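Local coordinates for nucleoside-diphosphate sugar epimerase (SulA family) (Corynebacterium glutamicum, PDB 3OH8), which probably acts as an NAD-dependent nucleoside-diphosphate sugar epimerase of the SulA family, at residues V84-F96 against T106-L118. Sequence-based numbering, arbitrary orientation.
Sequences VKALANWRHVHNF and TDSVSTRLPASTL
The carbonyl oxygen of R91 accepts the amide N-H of S110, N to O 2.7 Å, and takes a CA-H...O contact from V109 CA as well. The amide of R91 answers S110 O, a reciprocal pairing that V93 with S108 and N95 with T106 repeat. Between them, H92 faces V109 and H94 faces D107 as non-hydrogen-bonded pairs. This is the antiparallel ladder of a beta hairpin, strands 91-99 and 102-110, within a seven-stranded antiparallel sheet consistent with the helix-grip (START/SRPBCC-like) fold. Helix 119-139 covers the face bearing W90, H92, H94 and D107, and helix 488-511 the face of V93, T106 and S108. On the former, a water donates to D107 OD1 and also hydrogen-bonds H94 ND1, 2.8 Å from each, at the edge of the H94 ring, whose NE2 is hydrogen-bonded to D77 OD2. Further along, V109 CG2 sits over one face of the W90 six-membered ring in a CH-pi contact, 3.5 Å from its centroid and 6° off the normal. W90 CG lies anti to the backbone N (chi1 174°), which places the indole over V109 CG2. L118 CD2 meets the ring edge at CZ3, 3.7 Å away, near L113 CD1. Beyond the ladder, L113 CD2 packs on A86 CB (3.9 Å).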
loop_
_atom_site.group_PDB
_atom_site.type_symbol
_atom_site.label_atom_id
_atom_site.label_comp_id
_atom_site.label_asym_id
_atom_site.label_seq_id
_atom_site.Cartn_x
_atom_site.Cartn_y
_atom_site.Cartn_z
ATOM N N VAL A 84 11.915 -10.479 -21.352
ATOM C CA VAL A 84 13.319 -10.279 -21.014
ATOM C C VAL A 84 13.841 -11.597 -20.447
ATOM O O VAL A 84 13.081 -12.358 -19.845
ATOM C CB VAL A 84 13.511 -9.149 -19.984
ATOM C CG1 VAL A 84 12.913 -7.853 -20.510
ATOM C CG2 VAL A 84 12.884 -9.523 -18.645
ATOM N N LYS A 85 15.123 -11.880 -20.648
ATOM C CA LYS A 85 15.683 -13.163 -20.229
ATOM C C LYS A 85 15.482 -13.457 -18.747
ATOM O O LYS A 85 15.238 -14.603 -18.362
ATOM C CB LYS A 85 17.166 -13.264 -20.591
ATOM C CG LYS A 85 17.417 -13.646 -22.040
ATOM C CD LYS A 85 18.716 -14.432 -22.209
ATOM C CE LYS A 85 19.801 -13.596 -22.873
ATOM N NZ LYS A 85 20.858 -14.447 -23.494
ATOM N N ALA A 86 15.583 -12.423 -17.921
ATOM C CA ALA A 86 15.457 -12.578 -16.478
ATOM C C ALA A 86 14.068 -13.053 -16.058
ATOM O O ALA A 86 13.914 -13.738 -15.046
ATOM C CB ALA A 86 15.785 -11.265 -15.783
ATOM N N LEU A 87 13.057 -12.687 -16.835
ATOM C CA LEU A 87 11.681 -12.946 -16.444
ATOM C C LEU A 87 11.096 -14.088 -17.250
ATOM O O LEU A 87 9.879 -14.274 -17.300
ATOM C CB LEU A 87 10.840 -11.682 -16.622
ATOM C CG LEU A 87 9.548 -11.576 -15.816
ATOM C CD1 LEU A 87 9.805 -11.868 -14.343
ATOM C CD2 LEU A 87 8.942 -10.194 -15.993
ATOM N N ALA A 88 11.970 -14.867 -17.875
ATOM C CA ALA A 88 11.519 -15.956 -18.726
ATOM C C ALA A 88 11.888 -17.302 -18.137
ATOM O O ALA A 88 12.784 -17.401 -17.299
ATOM C CB ALA A 88 12.103 -15.818 -20.115
ATOM N N ASN A 89 11.199 -18.339 -18.598
ATOM C CA ASN A 89 11.410 -19.678 -18.076
ATOM C C ASN A 89 11.179 -19.672 -16.566
ATOM O O ASN A 89 11.885 -20.326 -15.799
ATOM C CB ASN A 89 12.818 -20.158 -18.416
ATOM C CG ASN A 89 12.871 -21.650 -18.695
ATOM O OD1 ASN A 89 12.680 -22.088 -19.830
ATOM N ND2 ASN A 89 13.128 -22.437 -17.658
ATOM N N TRP A 90 10.169 -18.916 -16.162
ATOM C CA TRP A 90 9.870 -18.678 -14.760
ATOM C C TRP A 90 8.789 -19.646 -14.290
ATOM O O TRP A 90 7.740 -19.774 -14.920
ATOM C CB TRP A 90 9.413 -17.222 -14.599
ATOM C CG TRP A 90 8.929 -16.825 -13.228
ATOM C CD1 TRP A 90 7.656 -16.944 -12.740
ATOM C CD2 TRP A 90 9.701 -16.219 -12.188
ATOM N NE1 TRP A 90 7.592 -16.452 -11.457
ATOM C CE2 TRP A 90 8.835 -16.003 -11.095
ATOM C CE3 TRP A 90 11.041 -15.837 -12.072
ATOM C CZ2 TRP A 90 9.265 -15.421 -9.905
ATOM C CZ3 TRP A 90 11.468 -15.268 -10.889
ATOM C CH2 TRP A 90 10.581 -15.062 -9.819
ATOM N N ARG A 91 9.046 -20.339 -13.186
ATOM C CA ARG A 91 8.032 -21.224 -12.621
ATOM C C ARG A 91 7.982 -21.067 -11.098
ATOM O O ARG A 91 8.934 -21.406 -10.401
ATOM C CB ARG A 91 8.315 -22.675 -13.021
ATOM C CG ARG A 91 7.101 -23.584 -12.998
ATOM C CD ARG A 91 7.351 -24.871 -13.804
ATOM N NE ARG A 91 6.180 -25.743 -13.814
ATOM C CZ ARG A 91 5.938 -26.668 -12.891
ATOM N NH1 ARG A 91 6.795 -26.847 -11.889
ATOM N NH2 ARG A 91 4.844 -27.414 -12.969
ATOM N N HIS A 92 6.859 -20.564 -10.591
ATOM C CA HIS A 92 6.747 -20.196 -9.185
ATOM C C HIS A 92 5.671 -21.047 -8.519
ATOM O O HIS A 92 4.483 -20.879 -8.783
ATOM C CB HIS A 92 6.407 -18.696 -9.084
ATOM C CG HIS A 92 6.363 -18.168 -7.676
ATOM N ND1 HIS A 92 6.402 -18.978 -6.570
ATOM C CD2 HIS A 92 6.282 -16.891 -7.221
ATOM C CE1 HIS A 92 6.339 -18.227 -5.475
ATOM N NE2 HIS A 92 6.270 -16.966 -5.843
ATOM N N VAL A 93 6.092 -21.980 -7.669
ATOM C CA VAL A 93 5.149 -22.800 -6.925
ATOM C C VAL A 93 4.887 -22.182 -5.541
ATOM O O VAL A 93 5.826 -21.857 -4.809
ATOM C CB VAL A 93 5.667 -24.248 -6.738
ATOM C CG1 VAL A 93 4.673 -25.062 -5.916
ATOM C CG2 VAL A 93 5.919 -24.911 -8.095
ATOM N N HIS A 94 3.609 -22.019 -5.201
ATOM C CA HIS A 94 3.191 -21.471 -3.908
ATOM C C HIS A 94 2.523 -22.600 -3.137
ATOM O O HIS A 94 1.436 -23.038 -3.507
ATOM C CB HIS A 94 2.148 -20.352 -4.074
ATOM C CG HIS A 94 2.523 -19.285 -5.051
ATOM N ND1 HIS A 94 2.805 -17.985 -4.677
ATOM C CD2 HIS A 94 2.612 -19.306 -6.410
ATOM C CE1 HIS A 94 3.067 -17.261 -5.752
ATOM N NE2 HIS A 94 2.959 -18.039 -6.812
ATOM N N ASN A 95 3.164 -23.053 -2.067
ATOM C CA ASN A 95 2.666 -24.189 -1.285
ATOM C C ASN A 95 2.230 -23.757 0.114
ATOM O O ASN A 95 2.935 -22.999 0.784
ATOM C CB ASN A 95 3.752 -25.255 -1.175
ATOM C CG ASN A 95 3.208 -26.609 -0.754
ATOM O OD1 ASN A 95 3.342 -27.021 0.403
ATOM N ND2 ASN A 95 2.600 -27.310 -1.695
ATOM N N PHE A 96 1.076 -24.252 0.556
ATOM C CA PHE A 96 0.503 -23.867 1.844
ATOM C C PHE A 96 0.240 -25.107 2.697
ATOM O O PHE A 96 -0.570 -25.949 2.314
ATOM C CB PHE A 96 -0.842 -23.177 1.624
ATOM C CG PHE A 96 -0.773 -21.933 0.771
ATOM C CD1 PHE A 96 -0.663 -22.025 -0.610
ATOM C CD2 PHE A 96 -0.856 -20.678 1.354
ATOM C CE1 PHE A 96 -0.630 -20.879 -1.401
ATOM C CE2 PHE A 96 -0.816 -19.531 0.579
ATOM C CZ PHE A 96 -0.697 -19.630 -0.802
ATOM N N THR A 106 5.531 -22.302 1.527
ATOM C CA THR A 106 6.797 -22.522 0.855
ATOM C C THR A 106 6.700 -22.014 -0.570
ATOM O O THR A 106 5.800 -22.400 -1.319
ATOM C CB THR A 106 7.201 -24.008 0.842
ATOM O OG1 THR A 106 7.237 -24.503 2.187
ATOM C CG2 THR A 106 8.590 -24.170 0.189
ATOM N N ASP A 107 7.618 -21.126 -0.930
ATOM C CA ASP A 107 7.728 -20.674 -2.308
ATOM C C ASP A 107 8.902 -21.383 -2.946
ATOM O O ASP A 107 10.002 -21.405 -2.391
ATOM C CB ASP A 107 7.980 -19.172 -2.375
ATOM C CG ASP A 107 6.798 -18.370 -1.898
ATOM O OD1 ASP A 107 5.791 -18.300 -2.635
ATOM O OD2 ASP A 107 6.880 -17.829 -0.782
ATOM N N SER A 108 8.666 -21.956 -4.116
ATOM C CA SER A 108 9.738 -22.570 -4.876
ATOM C C SER A 108 9.697 -22.006 -6.291
ATOM O O SER A 108 8.746 -22.241 -7.034
ATOM C CB SER A 108 9.580 -24.095 -4.897
ATOM O OG SER A 108 10.607 -24.696 -5.664
ATOM N N VAL A 109 10.715 -21.239 -6.654
ATOM C CA VAL A 109 10.777 -20.696 -8.004
ATOM C C VAL A 109 11.925 -21.328 -8.794
ATOM O O VAL A 109 13.070 -21.357 -8.346
ATOM C CB VAL A 109 10.876 -19.155 -8.016
ATOM C CG1 VAL A 109 12.022 -18.682 -7.155
ATOM C CG2 VAL A 109 11.040 -18.648 -9.445
ATOM N N SER A 110 11.592 -21.874 -9.953
ATOM C CA SER A 110 12.597 -22.421 -10.854
ATOM C C SER A 110 12.950 -21.320 -11.855
ATOM O O SER A 110 12.071 -20.782 -12.525
ATOM C CB SER A 110 12.049 -23.656 -11.568
ATOM O OG SER A 110 13.083 -24.370 -12.216
ATOM N N THR A 111 14.228 -20.961 -11.914
ATOM C CA THR A 111 14.707 -19.874 -12.765
ATOM C C THR A 111 16.239 -19.849 -12.719
ATOM O O THR A 111 16.844 -20.316 -11.754
ATOM C CB THR A 111 14.126 -18.503 -12.327
ATOM O OG1 THR A 111 14.580 -17.474 -13.211
ATOM C CG2 THR A 111 14.548 -18.155 -10.908
ATOM N N ARG A 112 16.873 -19.333 -13.765
ATOM C CA ARG A 112 18.333 -19.361 -13.816
ATOM C C ARG A 112 18.958 -18.207 -13.049
ATOM O O ARG A 112 20.175 -18.155 -12.871
ATOM C CB ARG A 112 18.855 -19.438 -15.257
ATOM C CG ARG A 112 18.707 -20.823 -15.858
ATOM C CD ARG A 112 19.728 -21.121 -16.934
ATOM N NE ARG A 112 19.802 -22.555 -17.198
ATOM C CZ ARG A 112 18.961 -23.213 -17.990
ATOM N NH1 ARG A 112 17.977 -22.562 -18.602
ATOM N NH2 ARG A 112 19.100 -24.521 -18.170
ATOM N N LEU A 113 18.113 -17.290 -12.587
ATOM C CA LEU A 113 18.557 -16.207 -11.722
ATOM C C LEU A 113 19.118 -16.784 -10.431
ATOM O O LEU A 113 18.512 -17.670 -9.833
ATOM C CB LEU A 113 17.386 -15.289 -11.374
ATOM C CG LEU A 113 16.535 -14.730 -12.507
ATOM C CD1 LEU A 113 15.355 -13.958 -11.948
ATOM C CD2 LEU A 113 17.386 -13.850 -13.400
ATOM N N PRO A 114 20.281 -16.287 -9.999
ATOM C CA PRO A 114 20.829 -16.698 -8.704
ATOM C C PRO A 114 19.876 -16.336 -7.566
ATOM O O PRO A 114 19.188 -15.308 -7.631
ATOM C CB PRO A 114 22.128 -15.887 -8.593
ATOM C CG PRO A 114 22.026 -14.815 -9.640
ATOM C CD PRO A 114 21.194 -15.399 -10.734
ATOM N N ALA A 115 19.834 -17.178 -6.540
ATOM C CA ALA A 115 18.990 -16.932 -5.380
ATOM C C ALA A 115 19.159 -15.505 -4.871
ATOM O O ALA A 115 18.192 -14.856 -4.482
ATOM C CB ALA A 115 19.309 -17.924 -4.277
ATOM N N SER A 116 20.393 -15.017 -4.879
ATOM C CA SER A 116 20.671 -13.674 -4.408
ATOM C C SER A 116 19.839 -12.625 -5.144
ATOM O O SER A 116 19.605 -11.534 -4.627
ATOM C CB SER A 116 22.157 -13.358 -4.551
ATOM O OG SER A 116 22.418 -12.019 -4.167
ATOM N N THR A 117 19.397 -12.965 -6.351
ATOM C CA THR A 117 18.579 -12.079 -7.178
ATOM C C THR A 117 17.131 -11.983 -6.677
ATOM O O THR A 117 16.412 -11.023 -6.981
ATOM C CB THR A 117 18.532 -12.609 -8.636
ATOM O OG1 THR A 117 19.863 -12.714 -9.159
ATOM C CG2 THR A 117 17.703 -11.698 -9.527
ATOM N N LEU A 118 16.703 -12.983 -5.912
ATOM C CA LEU A 118 15.297 -13.136 -5.584
ATOM C C LEU A 118 15.017 -12.854 -4.123
ATOM O O LEU A 118 13.868 -12.806 -3.704
ATOM C CB LEU A 118 14.856 -14.562 -5.902
ATOM C CG LEU A 118 15.053 -15.018 -7.347
ATOM C CD1 LEU A 118 15.108 -16.540 -7.425
ATOM C CD2 LEU A 118 13.950 -14.455 -8.233
HETATM O O HOH W 1 3.137 -17.812 -1.931
#